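PDB 4D7R: Proline/betaine transporter, RALF from Rickettsia prowazekii str. Madrid E, which probably acts as a guanine nucleotide exchange factor, and is here an engineered chimera joining a Rickettsia Sec7 domain to the capping domain of Legionella RalF. Local coordinates for residues I38-D43 with I49-K54; I70-K75 with L116-Q121; E99-Q104 with Q121-P126; A338-S343 with K368-E373. One frame throughout, in Å; residues are numbered along the deposited sequence.

In the fold
From the N terminus, contact 1 closes the short turn between helices 31-43 and 45-58, before contact 2 opens. Contacts 2 and 3 cross: 99-104 falls inside the loop from 70-75 to 116-121, and its partner 121-126 follows directly, sharing Gln-121. Their centres are about 5 Å apart, so helices 63-73, 92-103 and 112-121 converge on one region of the Sec7 domain. Contact 1 reaches it through Phe-41 CE1 against Phe-71 CE1, 3.7 Å apart. Contact 4, in the capping part of the chimera and centred about 37 Å from contact 1, joins helices 330-339 and 356-376, closing a 24-residue connection that includes strand 347-349.

Contact 1: residues I38-D43 with I49-K54; sequences IKLFND and IARIKK
Leu-40 and Arg-51 meet through their aliphatic parts, their side chains crossing obliquely between helices 31-43 and 45-58. The branch that touches is CD1 of Leu-40, which lies 3.4 Å from Arg-51 CB and 3.9 Å from Arg-51 CG. The first distance is short for two carbons, so packing is tight at this point. Both residues direct their first side-chain bond at the opposite helix, but only leucine continues that way. Arg-51 has CG anti to the backbone N (chi1 -176°) and then bends at chi2 (51°), which leads the guanidinium away from Leu-40. The charged end is engaged elsewhere, with NE in a salt bridge to Glu-36, so the arginine offers Leu-40 its hydrocarbon base alone.

A second, more buried pair lies beside the first. Phe-41 and Ile-49 approach with their outer atoms, CE1 of the ring standing 4.2 Å from CD1 of the isoleucine, at ordinary apolar contact distance. Phe-41 also meets the ring of Phe-71 with the planes at about 60°, while Ile-49 rests on Phe-63 and Thr-67, so helix 63-73 covers this inner side. Two consecutive helices joined by a tight turn and backed by a third are in keeping with the all-helical Sec7 fold, whose first two helices these are.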
loop_
_atom_site.group_PDB
_atom_site.type_symbol
_atom_site.label_atom_id
_atom_site.label_comp_id
_atom_site.label_asym_id
_atom_site.label_seq_id
_atom_site.Cartn_x
_atom_site.Cartn_y
_atom_site.Cartn_z
ATOM N N ILE A 38 -1.724 22.306 -6.869
ATOM C CA ILE A 38 -2.408 21.393 -7.787
ATOM C C ILE A 38 -1.527 21.108 -9.009
ATOM O O ILE A 38 -1.249 19.936 -9.284
ATOM C CB ILE A 38 -3.841 21.867 -8.144
ATOM C CG1 ILE A 38 -4.783 21.756 -6.916
ATOM C CG2 ILE A 38 -4.414 21.100 -9.356
ATOM C CD1 ILE A 38 -5.970 22.773 -6.914
ATOM N N LYS A 39 -0.982 22.151 -9.642
ATOM C CA LYS A 39 -0.046 21.976 -10.769
ATOM C C LYS A 39 1.201 21.152 -10.426
ATOM O O LYS A 39 1.470 20.214 -11.086
ATOM C CB LYS A 39 0.391 23.335 -11.402
ATOM N N LEU A 40 1.929 21.546 -9.415
ATOM C CA LEU A 40 3.158 20.948 -9.067
ATOM C C LEU A 40 2.913 19.495 -8.685
ATOM O O LEU A 40 3.516 18.620 -9.232
ATOM C CB LEU A 40 3.842 21.653 -7.915
ATOM C CG LEU A 40 4.484 23.023 -8.108
ATOM C CD1 LEU A 40 5.062 23.626 -6.874
ATOM C CD2 LEU A 40 5.561 22.953 -9.143
ATOM N N PHE A 41 1.981 19.295 -7.770
ATOM C CA PHE A 41 1.569 17.964 -7.319
ATOM C C PHE A 41 1.164 16.987 -8.421
ATOM O O PHE A 41 1.576 15.882 -8.402
ATOM C CB PHE A 41 0.495 18.075 -6.253
ATOM C CG PHE A 41 0.239 16.792 -5.537
ATOM C CD1 PHE A 41 0.928 16.463 -4.422
ATOM C CD2 PHE A 41 -0.713 15.953 -5.986
ATOM C CE1 PHE A 41 0.680 15.272 -3.763
ATOM C CE2 PHE A 41 -0.972 14.789 -5.328
ATOM C CZ PHE A 41 -0.264 14.454 -4.234
ATOM N N ASN A 42 0.358 17.411 -9.366
ATOM C CA ASN A 42 -0.077 16.574 -10.427
ATOM C C ASN A 42 1.050 16.226 -11.427
ATOM O O ASN A 42 0.897 15.292 -12.186
ATOM C CB ASN A 42 -1.331 17.114 -11.103
ATOM C CG ASN A 42 -2.562 17.046 -10.220
ATOM O OD1 ASN A 42 -2.587 16.371 -9.222
ATOM N ND2 ASN A 42 -3.596 17.677 -10.643
ATOM N N ASP A 43 2.158 16.940 -11.362
ATOM C CA ASP A 43 3.328 16.628 -12.193
ATOM C C ASP A 43 4.213 15.645 -11.436
ATOM O O ASP A 43 4.500 14.553 -11.935
ATOM C CB ASP A 43 4.146 17.885 -12.559
ATOM C CG ASP A 43 5.432 17.544 -13.320
ATOM O OD1 ASP A 43 5.357 16.757 -14.294
ATOM O OD2 ASP A 43 6.518 18.016 -12.903
ATOM N N ILE A 49 4.430 18.980 -2.614
ATOM C CA ILE A 49 4.697 18.964 -1.163
ATOM C C ILE A 49 5.792 20.011 -0.794
ATOM O O ILE A 49 5.661 20.699 0.227
ATOM C CB ILE A 49 5.067 17.517 -0.673
ATOM C CG1 ILE A 49 3.904 16.482 -0.847
ATOM C CG2 ILE A 49 5.605 17.491 0.737
ATOM C CD1 ILE A 49 2.485 16.884 -0.280
ATOM N N ALA A 50 6.869 20.104 -1.607
ATOM C CA ALA A 50 7.951 21.078 -1.381
ATOM C C ALA A 50 7.411 22.517 -1.338
ATOM O O ALA A 50 7.832 23.307 -0.488
ATOM C CB ALA A 50 9.004 20.955 -2.475
ATOM N N ARG A 51 6.468 22.846 -2.242
ATOM C CA ARG A 51 5.852 24.170 -2.288
ATOM C C ARG A 51 5.001 24.450 -1.062
ATOM O O ARG A 51 5.013 25.584 -0.599
ATOM C CB ARG A 51 5.071 24.416 -3.589
ATOM C CG ARG A 51 4.479 25.839 -3.757
ATOM C CD ARG A 51 5.462 27.003 -3.544
ATOM N NE ARG A 51 4.741 28.279 -3.450
ATOM C CZ ARG A 51 4.963 29.231 -2.543
ATOM N NH1 ARG A 51 5.913 29.083 -1.629
ATOM N NH2 ARG A 51 4.243 30.343 -2.553
ATOM N N ILE A 52 4.274 23.432 -0.524
ATOM C CA ILE A 52 3.472 23.589 0.700
ATOM C C ILE A 52 4.442 23.851 1.853
ATOM O O ILE A 52 4.177 24.715 2.696
ATOM C CB ILE A 52 2.537 22.361 1.012
ATOM C CG1 ILE A 52 1.509 22.114 -0.108
ATOM C CG2 ILE A 52 1.843 22.554 2.371
ATOM C CD1 ILE A 52 0.768 20.760 -0.052
ATOM N N LYS A 53 5.570 23.100 1.887
ATOM C CA LYS A 53 6.634 23.269 2.885
ATOM C C LYS A 53 7.169 24.697 2.765
ATOM O O LYS A 53 7.176 25.427 3.752
ATOM C CB LYS A 53 7.786 22.263 2.660
ATOM C CG LYS A 53 7.462 20.837 3.110
ATOM C CD LYS A 53 8.552 19.844 2.726
ATOM C CE LYS A 53 8.294 18.481 3.331
ATOM N NZ LYS A 53 8.596 18.461 4.795
ATOM N N LYS A 54 7.537 25.110 1.527
ATOM C CA LYS A 54 8.048 26.457 1.211
ATOM C C LYS A 54 7.070 27.560 1.650
ATOM O O LYS A 54 7.485 28.485 2.342
ATOM C CB LYS A 54 8.369 26.574 -0.295
ATOM C CG LYS A 54 9.048 27.891 -0.693
ATOM C CD LYS A 54 9.090 28.074 -2.212
ATOM C CE LYS A 54 9.603 29.432 -2.644
ATOM N NZ LYS A 54 8.674 30.540 -2.292
#

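Contact 2: residues I70-K75 with L116-Q121; sequences IFYEEK and LRRFLQ
Lys-75 reaches across to the backbone of Gln-121, while Tyr-72 faces Arg-118 at longer range. The direct contacts are few. A chi1 of 175° swings the Lys-75 chain past its own carbonyl carbon, and it runs extended from there, bringing CE to 3.4 Å from Gln-121 O, a packing contact of a methylene on a carbonyl oxygen. Tyr-72 OH remains 4.3 Å from Arg-118 NH2, too far for a direct bond.

Water supplies the polar links. One molecule lies 2.8 Å from Tyr-72 OH and accepts from Arg-118 NE at 3.1 Å, bridging phenol and guanidinium. A second accepts from Lys-75 NZ at 3.1 Å and donates to Arg-118 O at 2.7 Å, connecting the ammonium with the backbone oxygen of Arg-118.

Aromatic packing comes from outside the pair: the Tyr-72 ring meets Phe-105 edge-to-face, and Arg-118 also touches Phe-105.

With 104 Å² buried in all, this is a hydrated surface contact of the Sec7 domain, between helix 63-73 with the turn that follows it and the last turns of helix 112-121. Two waters carry its clear polar links, beside one direct packing contact, and the positive Lys-75 is probably favoured near those backbone carbonyls.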
loop_
_atom_site.group_PDB
_atom_site.type_symbol
_atom_site.label_atom_id
_atom_site.label_comp_id
_atom_site.label_asym_id
_atom_site.label_seq_id
_atom_site.Cartn_x
_atom_site.Cartn_y
_atom_site.Cartn_z
ATOM N N ILE A 70 -5.416 20.546 1.919
ATOM C CA ILE A 70 -5.385 20.550 0.447
ATOM C C ILE A 70 -5.874 19.197 -0.110
ATOM O O ILE A 70 -6.752 19.189 -0.986
ATOM C CB ILE A 70 -3.995 20.985 -0.076
ATOM C CG1 ILE A 70 -3.711 22.465 0.289
ATOM C CG2 ILE A 70 -3.826 20.722 -1.583
ATOM C CD1 ILE A 70 -2.336 23.014 -0.185
ATOM N N PHE A 71 -5.362 18.059 0.442
ATOM C CA PHE A 71 -5.748 16.718 -0.000
ATOM C C PHE A 71 -7.258 16.507 0.115
ATOM O O PHE A 71 -7.894 16.007 -0.816
ATOM C CB PHE A 71 -4.974 15.629 0.792
ATOM C CG PHE A 71 -3.509 15.370 0.474
ATOM C CD1 PHE A 71 -2.844 16.106 -0.509
ATOM C CD2 PHE A 71 -2.817 14.339 1.109
ATOM C CE1 PHE A 71 -1.501 15.842 -0.814
ATOM C CE2 PHE A 71 -1.477 14.077 0.801
ATOM C CZ PHE A 71 -0.828 14.835 -0.149
ATOM N N TYR A 72 -7.828 16.959 1.222
ATOM C CA TYR A 72 -9.242 16.794 1.494
ATOM C C TYR A 72 -10.130 17.710 0.643
ATOM O O TYR A 72 -11.089 17.244 0.004
ATOM C CB TYR A 72 -9.497 17.031 2.984
ATOM C CG TYR A 72 -10.923 16.744 3.386
ATOM C CD1 TYR A 72 -11.383 15.435 3.509
ATOM C CD2 TYR A 72 -11.831 17.779 3.586
ATOM C CE1 TYR A 72 -12.701 15.162 3.863
ATOM C CE2 TYR A 72 -13.162 17.520 3.910
ATOM C CZ TYR A 72 -13.584 16.209 4.064
ATOM O OH TYR A 72 -14.878 15.945 4.411
ATOM N N GLU A 73 -9.863 19.014 0.703
ATOM C CA GLU A 73 -10.656 20.038 -0.009
ATOM C C GLU A 73 -10.442 20.014 -1.516
ATOM O O GLU A 73 -11.364 20.341 -2.258
ATOM C CB GLU A 73 -10.312 21.436 0.539
ATOM C CG GLU A 73 -10.640 21.616 2.008
ATOM C CD GLU A 73 -10.370 22.999 2.575
ATOM O OE1 GLU A 73 -9.613 23.778 1.957
ATOM O OE2 GLU A 73 -10.861 23.276 3.690
ATOM N N GLU A 74 -9.228 19.660 -1.985
ATOM C CA GLU A 74 -8.968 19.672 -3.428
ATOM C C GLU A 74 -9.016 18.291 -4.083
ATOM O O GLU A 74 -8.418 18.091 -5.141
ATOM C CB GLU A 74 -7.672 20.447 -3.761
ATOM C CG GLU A 74 -7.697 21.879 -3.252
ATOM C CD GLU A 74 -8.864 22.700 -3.760
ATOM O OE1 GLU A 74 -9.152 22.630 -4.979
ATOM O OE2 GLU A 74 -9.497 23.406 -2.937
ATOM N N LYS A 75 -9.767 17.362 -3.469
ATOM C CA LYS A 75 -9.978 15.983 -3.933
ATOM C C LYS A 75 -10.224 15.942 -5.455
ATOM O O LYS A 75 -9.460 15.314 -6.160
ATOM C CB LYS A 75 -11.167 15.333 -3.200
ATOM C CG LYS A 75 -11.508 13.944 -3.729
ATOM C CD LYS A 75 -12.927 13.522 -3.351
ATOM C CE LYS A 75 -13.305 12.191 -3.949
ATOM N NZ LYS A 75 -14.592 11.703 -3.380
ATOM N N LEU A 116 -17.149 4.427 6.076
ATOM C CA LEU A 116 -16.049 3.646 5.468
ATOM C C LEU A 116 -16.007 3.783 3.947
ATOM O O LEU A 116 -14.933 4.062 3.390
ATOM C CB LEU A 116 -16.093 2.179 5.939
ATOM C CG LEU A 116 -15.052 1.168 5.358
ATOM C CD1 LEU A 116 -13.604 1.619 5.626
ATOM C CD2 LEU A 116 -15.220 -0.166 5.983
ATOM N N ARG A 117 -17.185 3.691 3.287
ATOM C CA ARG A 117 -17.327 3.915 1.842
ATOM C C ARG A 117 -16.785 5.288 1.426
ATOM O O ARG A 117 -15.992 5.375 0.490
ATOM C CB ARG A 117 -18.804 3.847 1.424
ATOM C CG ARG A 117 -19.420 2.475 1.447
ATOM C CD ARG A 117 -20.779 2.563 0.781
ATOM N NE ARG A 117 -21.615 1.393 1.050
ATOM C CZ ARG A 117 -21.575 0.269 0.347
ATOM N NH1 ARG A 117 -20.710 0.133 -0.656
ATOM N NH2 ARG A 117 -22.389 -0.727 0.639
ATOM N N ARG A 118 -17.191 6.319 2.120
ATOM C CA ARG A 118 -16.781 7.661 1.827
ATOM C C ARG A 118 -15.254 7.802 1.938
ATOM O O ARG A 118 -14.645 8.298 1.068
ATOM C CB ARG A 118 -17.510 8.630 2.734
ATOM C CG ARG A 118 -17.449 10.037 2.261
ATOM C CD ARG A 118 -18.457 10.905 2.947
ATOM N NE ARG A 118 -17.830 11.866 3.815
ATOM C CZ ARG A 118 -18.150 12.038 5.076
ATOM N NH1 ARG A 118 -19.193 11.453 5.558
ATOM N NH2 ARG A 118 -17.403 12.766 5.854
ATOM N N PHE A 119 -14.690 7.329 3.019
ATOM C CA PHE A 119 -13.250 7.395 3.266
ATOM C C PHE A 119 -12.506 6.742 2.112
ATOM O O PHE A 119 -11.630 7.378 1.524
ATOM C CB PHE A 119 -12.864 6.725 4.613
ATOM C CG PHE A 119 -11.390 6.799 4.950
ATOM C CD1 PHE A 119 -10.806 8.005 5.343
ATOM C CD2 PHE A 119 -10.569 5.679 4.807
ATOM C CE1 PHE A 119 -9.431 8.072 5.652
ATOM C CE2 PHE A 119 -9.190 5.753 5.099
ATOM C CZ PHE A 119 -8.637 6.943 5.525
ATOM N N LEU A 120 -12.891 5.497 1.759
ATOM C CA LEU A 120 -12.224 4.733 0.696
ATOM C C LEU A 120 -12.261 5.408 -0.714
ATOM O O LEU A 120 -11.412 5.086 -1.555
ATOM C CB LEU A 120 -12.719 3.270 0.651
ATOM C CG LEU A 120 -12.454 2.378 1.886
ATOM C CD1 LEU A 120 -13.152 1.038 1.745
ATOM C CD2 LEU A 120 -10.939 2.205 2.173
ATOM N N GLN A 121 -13.218 6.340 -0.948
ATOM C CA GLN A 121 -13.381 7.079 -2.214
ATOM C C GLN A 121 -12.581 8.390 -2.244
ATOM O O GLN A 121 -12.430 8.986 -3.315
ATOM C CB GLN A 121 -14.865 7.404 -2.459
ATOM C CG GLN A 121 -15.724 6.206 -2.844
ATOM C CD GLN A 121 -17.186 6.479 -2.605
ATOM O OE1 GLN A 121 -17.985 5.579 -2.324
ATOM N NE2 GLN A 121 -17.576 7.728 -2.737
HETATM O O HOH W 1 -15.965 14.077 2.584
HETATM O O HOH W 2 -14.843 10.391 -0.584
#

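Contact 3: residues E99-Q104 with Q121-P126; sequences ESFTKQ and QSFKLP
Phe-101 points the outer edge of its ring at the hydroxyl of Ser-122. Its CZ lies 3.4 Å from Ser-122 OG and its CE2 3.6 Å from the same atom, with the oxygen near the ring plane, so the aromatic C-H edge, and not the pi face, meets it. CZ also packs on Ser-122 CB at 3.8 Å. With chi1 at 172°, the Phe-101 ring is turned to the side of its carbonyl carbon and projects outward from helix 92-103. Ser-122 holds OG between its backbone N and carbonyl carbon (chi1 66°), where the hydroxyl hydrogen-bonds the carbonyl oxygen of Phe-119; this partner satisfies the buried oxygen and fixes its place against the ring.

Here the loop leaving helix 112-121 is plugged into the aromatic core of the helical Sec7 domain: Phe-101 meets Phe-105 edge-to-face, and Phe-123 does the same with Phe-119. Leu-87 of helix 80-88 touches both Phe-101 and Phe-123. Between the two segments, the side chains of these phenylalanines approach at a slant and are not stacked face to face. Phe-101 CE2 stands 4.1 Å from Phe-123 CD2, arriving at the edge of the Phe-123 ring and near its plane.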
loop_
_atom_site.group_PDB
_atom_site.type_symbol
_atom_site.label_atom_id
_atom_site.label_comp_id
_atom_site.label_asym_id
_atom_site.label_seq_id
_atom_site.Cartn_x
_atom_site.Cartn_y
_atom_site.Cartn_z
ATOM N N GLU A 99 -3.007 11.259 9.678
ATOM C CA GLU A 99 -3.779 11.524 10.881
ATOM C C GLU A 99 -4.612 12.810 10.742
ATOM O O GLU A 99 -5.810 12.775 11.023
ATOM C CB GLU A 99 -2.879 11.563 12.121
ATOM C CG GLU A 99 -3.718 11.592 13.383
ATOM C CD GLU A 99 -2.990 11.681 14.709
ATOM O OE1 GLU A 99 -1.755 11.475 14.744
ATOM O OE2 GLU A 99 -3.673 11.935 15.726
ATOM N N SER A 100 -4.005 13.905 10.225
ATOM C CA SER A 100 -4.689 15.178 10.009
ATOM C C SER A 100 -5.772 15.062 8.897
ATOM O O SER A 100 -6.853 15.676 8.996
ATOM C CB SER A 100 -3.669 16.267 9.686
ATOM O OG SER A 100 -4.258 17.560 9.663
ATOM N N PHE A 101 -5.483 14.256 7.857
ATOM C CA PHE A 101 -6.400 14.071 6.720
ATOM C C PHE A 101 -7.663 13.382 7.202
ATOM O O PHE A 101 -8.771 13.856 6.959
ATOM C CB PHE A 101 -5.706 13.281 5.592
ATOM C CG PHE A 101 -6.599 12.867 4.448
ATOM C CD1 PHE A 101 -6.878 13.748 3.411
ATOM C CD2 PHE A 101 -7.202 11.609 4.430
ATOM C CE1 PHE A 101 -7.752 13.387 2.384
ATOM C CE2 PHE A 101 -8.056 11.236 3.382
ATOM C CZ PHE A 101 -8.336 12.131 2.375
ATOM N N THR A 102 -7.494 12.285 7.941
ATOM C CA THR A 102 -8.633 11.549 8.449
ATOM C C THR A 102 -9.484 12.424 9.374
ATOM O O THR A 102 -10.706 12.344 9.300
ATOM C CB THR A 102 -8.179 10.205 9.009
ATOM O OG1 THR A 102 -7.457 9.563 7.957
ATOM C CG2 THR A 102 -9.338 9.328 9.387
ATOM N N LYS A 103 -8.842 13.337 10.139
ATOM C CA LYS A 103 -9.538 14.259 11.053
ATOM C C LYS A 103 -10.481 15.244 10.356
ATOM O O LYS A 103 -11.465 15.663 10.965
ATOM C CB LYS A 103 -8.564 14.942 12.021
ATOM C CG LYS A 103 -8.290 14.058 13.243
ATOM C CD LYS A 103 -7.165 14.596 14.132
ATOM C CE LYS A 103 -7.003 13.802 15.416
ATOM N NZ LYS A 103 -6.612 12.388 15.172
ATOM N N GLN A 104 -10.242 15.541 9.063
ATOM C CA GLN A 104 -11.094 16.414 8.243
ATOM C C GLN A 104 -12.515 15.811 8.077
ATOM O O GLN A 104 -13.492 16.544 7.886
ATOM C CB GLN A 104 -10.467 16.581 6.851
ATOM C CG GLN A 104 -9.156 17.407 6.815
ATOM C CD GLN A 104 -9.404 18.891 6.699
ATOM O OE1 GLN A 104 -10.521 19.356 6.425
ATOM N NE2 GLN A 104 -8.384 19.686 6.976
ATOM N N GLN A 121 -13.218 6.340 -0.948
ATOM C CA GLN A 121 -13.381 7.079 -2.214
ATOM C C GLN A 121 -12.581 8.390 -2.244
ATOM O O GLN A 121 -12.430 8.986 -3.315
ATOM C CB GLN A 121 -14.865 7.404 -2.459
ATOM C CG GLN A 121 -15.724 6.206 -2.844
ATOM C CD GLN A 121 -17.186 6.479 -2.605
ATOM O OE1 GLN A 121 -17.985 5.579 -2.324
ATOM N NE2 GLN A 121 -17.576 7.728 -2.737
ATOM N N SER A 122 -12.065 8.838 -1.087
ATOM C CA SER A 122 -11.311 10.104 -0.989
ATOM C C SER A 122 -9.910 10.067 -1.630
ATOM O O SER A 122 -9.248 11.109 -1.759
ATOM C CB SER A 122 -11.263 10.594 0.456
ATOM O OG SER A 122 -10.503 9.701 1.254
ATOM N N PHE A 123 -9.476 8.874 -2.046
ATOM C CA PHE A 123 -8.186 8.635 -2.701
ATOM C C PHE A 123 -8.271 7.354 -3.556
ATOM O O PHE A 123 -9.292 6.655 -3.533
ATOM C CB PHE A 123 -7.058 8.510 -1.631
ATOM C CG PHE A 123 -7.387 7.610 -0.459
ATOM C CD1 PHE A 123 -7.389 6.224 -0.601
ATOM C CD2 PHE A 123 -7.720 8.149 0.778
ATOM C CE1 PHE A 123 -7.775 5.395 0.458
ATOM C CE2 PHE A 123 -8.092 7.324 1.840
ATOM C CZ PHE A 123 -8.094 5.949 1.685
ATOM N N LYS A 124 -7.201 7.052 -4.302
ATOM C CA LYS A 124 -7.097 5.799 -5.059
ATOM C C LYS A 124 -6.264 4.860 -4.224
ATOM O O LYS A 124 -5.152 5.200 -3.833
ATOM C CB LYS A 124 -6.495 5.985 -6.447
ATOM C CG LYS A 124 -7.496 6.512 -7.454
ATOM C CD LYS A 124 -7.211 5.993 -8.837
ATOM C CE LYS A 124 -8.148 6.592 -9.854
ATOM N NZ LYS A 124 -7.879 6.078 -11.226
ATOM N N LEU A 125 -6.819 3.709 -3.884
ATOM C CA LEU A 125 -6.097 2.780 -3.015
ATOM C C LEU A 125 -4.829 2.261 -3.647
ATOM O O LEU A 125 -4.874 1.749 -4.764
ATOM C CB LEU A 125 -6.962 1.582 -2.602
ATOM C CG LEU A 125 -8.116 1.821 -1.645
ATOM C CD1 LEU A 125 -9.200 0.769 -1.861
ATOM C CD2 LEU A 125 -7.644 1.763 -0.189
ATOM N N PRO A 126 -3.696 2.332 -2.925
ATOM C CA PRO A 126 -2.459 1.702 -3.426
ATOM C C PRO A 126 -2.707 0.200 -3.544
ATOM O O PRO A 126 -3.587 -0.310 -2.841
ATOM C CB PRO A 126 -1.453 1.953 -2.283
ATOM C CG PRO A 126 -2.028 3.168 -1.526
ATOM C CD PRO A 126 -3.502 2.892 -1.571
#

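Contact 4: residues A338-S343 with K368-E373; sequences AADFSS and KLITIE
Ile-370 lays its CD1 methyl against Ala-339 in the capping domain of Legionella origin, where helices 330-339 and 356-376 accompany an antiparallel sheet. The whole contact is small, burying 85 Å². Its tight part centres on that methyl, 3.7 Å from Ala-339 O and 4.0 Å from Ala-339 CB. Ile-370 achieves this with CG1 anti to its carbonyl carbon (chi1 -71°) and an extended chi2 of 163°, which carry CD1 straight out toward helix 330-339. Ala-339 is buried; its carbonyl oxygen is held by a hydrogen bond from Lys-367 NZ, and the methyl merely packs beside it.

The other side faces solvent. Leu-369, Thr-371 and Ile-372 flank Ile-370 on helix 356-376 and are exposed, and Ile-370 itself is only partly covered. Past Ala-339 the chain is anchored to strand 319-324 through Phe-341. At the margin Asp-340 divides its carboxylate: OD2 accepts a hydrogen bond from Gly-262 N, while OD1 lies 4.2 Å from Ile-370 CD1.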
loop_
_atom_site.group_PDB
_atom_site.type_symbol
_atom_site.label_atom_id
_atom_site.label_comp_id
_atom_site.label_asym_id
_atom_site.label_seq_id
_atom_site.Cartn_x
_atom_site.Cartn_y
_atom_site.Cartn_z
ATOM N N ALA A 338 16.190 -6.413 -9.180
ATOM C CA ALA A 338 15.209 -6.672 -10.238
ATOM C C ALA A 338 15.856 -7.395 -11.412
ATOM O O ALA A 338 15.252 -8.315 -11.975
ATOM C CB ALA A 338 14.587 -5.368 -10.704
ATOM N N ALA A 339 17.094 -7.001 -11.737
ATOM C CA ALA A 339 17.869 -7.580 -12.842
ATOM C C ALA A 339 18.358 -8.997 -12.561
ATOM O O ALA A 339 18.696 -9.708 -13.510
ATOM C CB ALA A 339 19.032 -6.678 -13.199
ATOM N N ASP A 340 18.410 -9.420 -11.272
ATOM C CA ASP A 340 18.827 -10.781 -10.928
ATOM C C ASP A 340 17.776 -11.844 -11.293
ATOM O O ASP A 340 18.108 -13.029 -11.394
ATOM C CB ASP A 340 19.290 -10.894 -9.463
ATOM C CG ASP A 340 20.754 -10.539 -9.264
ATOM O OD1 ASP A 340 21.500 -10.492 -10.268
ATOM O OD2 ASP A 340 21.165 -10.346 -8.102
ATOM N N PHE A 341 16.520 -11.421 -11.531
ATOM C CA PHE A 341 15.462 -12.331 -11.973
ATOM C C PHE A 341 15.692 -12.643 -13.444
ATOM O O PHE A 341 16.120 -11.760 -14.196
ATOM C CB PHE A 341 14.089 -11.649 -11.844
ATOM C CG PHE A 341 13.555 -11.560 -10.438
ATOM C CD1 PHE A 341 13.915 -10.501 -9.605
ATOM C CD2 PHE A 341 12.674 -12.526 -9.947
ATOM C CE1 PHE A 341 13.402 -10.412 -8.303
ATOM C CE2 PHE A 341 12.156 -12.427 -8.646
ATOM C CZ PHE A 341 12.520 -11.367 -7.840
ATOM N N SER A 342 15.385 -13.885 -13.873
ATOM C CA SER A 342 15.468 -14.201 -15.292
ATOM C C SER A 342 14.229 -13.572 -15.968
ATOM O O SER A 342 14.341 -13.096 -17.096
ATOM C CB SER A 342 15.558 -15.709 -15.526
ATOM O OG SER A 342 14.409 -16.372 -15.019
ATOM N N SER A 343 13.076 -13.484 -15.223
ATOM C CA SER A 343 11.836 -12.851 -15.684
ATOM C C SER A 343 12.115 -11.354 -15.867
ATOM O O SER A 343 12.808 -10.769 -15.033
ATOM C CB SER A 343 10.721 -12.974 -14.644
ATOM O OG SER A 343 10.413 -14.317 -14.303
ATOM N N LYS A 368 22.332 -5.096 -19.184
ATOM C CA LYS A 368 23.397 -5.038 -20.188
ATOM C C LYS A 368 24.728 -5.507 -19.592
ATOM O O LYS A 368 25.450 -6.258 -20.258
ATOM C CB LYS A 368 23.517 -3.619 -20.775
ATOM C CG LYS A 368 22.342 -3.231 -21.673
ATOM C CD LYS A 368 22.752 -2.277 -22.788
ATOM C CE LYS A 368 22.359 -0.847 -22.533
ATOM N NZ LYS A 368 22.980 0.061 -23.536
ATOM N N LEU A 369 25.058 -5.082 -18.340
ATOM C CA LEU A 369 26.303 -5.492 -17.660
ATOM C C LEU A 369 26.343 -7.018 -17.444
ATOM O O LEU A 369 27.376 -7.645 -17.665
ATOM C CB LEU A 369 26.488 -4.765 -16.306
ATOM C CG LEU A 369 26.903 -3.284 -16.369
ATOM C CD1 LEU A 369 26.828 -2.638 -14.984
ATOM C CD2 LEU A 369 28.300 -3.109 -16.952
ATOM N N ILE A 370 25.222 -7.602 -16.986
ATOM C CA ILE A 370 25.118 -9.058 -16.772
ATOM C C ILE A 370 25.428 -9.829 -18.070
ATOM O O ILE A 370 26.169 -10.804 -18.029
ATOM C CB ILE A 370 23.740 -9.419 -16.172
ATOM C CG1 ILE A 370 23.653 -8.932 -14.707
ATOM C CG2 ILE A 370 23.439 -10.929 -16.296
ATOM C CD1 ILE A 370 22.203 -8.859 -14.104
ATOM N N THR A 371 24.851 -9.377 -19.206
ATOM C CA THR A 371 25.022 -9.959 -20.550
ATOM C C THR A 371 26.504 -9.921 -20.988
ATOM O O THR A 371 27.031 -10.935 -21.466
ATOM C CB THR A 371 24.034 -9.297 -21.540
ATOM O OG1 THR A 371 22.695 -9.505 -21.070
ATOM C CG2 THR A 371 24.189 -9.817 -22.993
ATOM N N ILE A 372 27.181 -8.776 -20.769
ATOM C CA ILE A 372 28.607 -8.635 -21.087
ATOM C C ILE A 372 29.437 -9.633 -20.254
ATOM O O ILE A 372 30.229 -10.383 -20.826
ATOM C CB ILE A 372 29.084 -7.163 -20.921
ATOM C CG1 ILE A 372 28.486 -6.264 -22.035
ATOM C CG2 ILE A 372 30.617 -7.069 -20.904
ATOM C CD1 ILE A 372 28.354 -4.748 -21.680
ATOM N N GLU A 373 29.233 -9.648 -18.920
ATOM C CA GLU A 373 29.959 -10.510 -17.971
ATOM C C GLU A 373 29.843 -11.998 -18.311
ATOM O O GLU A 373 30.866 -12.690 -18.351
ATOM C CB GLU A 373 29.521 -10.221 -16.524
ATOM C CG GLU A 373 30.569 -10.585 -15.483
ATOM C CD GLU A 373 30.292 -10.117 -14.065
ATOM O OE1 GLU A 373 29.134 -10.242 -13.601
ATOM O OE2 GLU A 373 31.251 -9.657 -13.403
#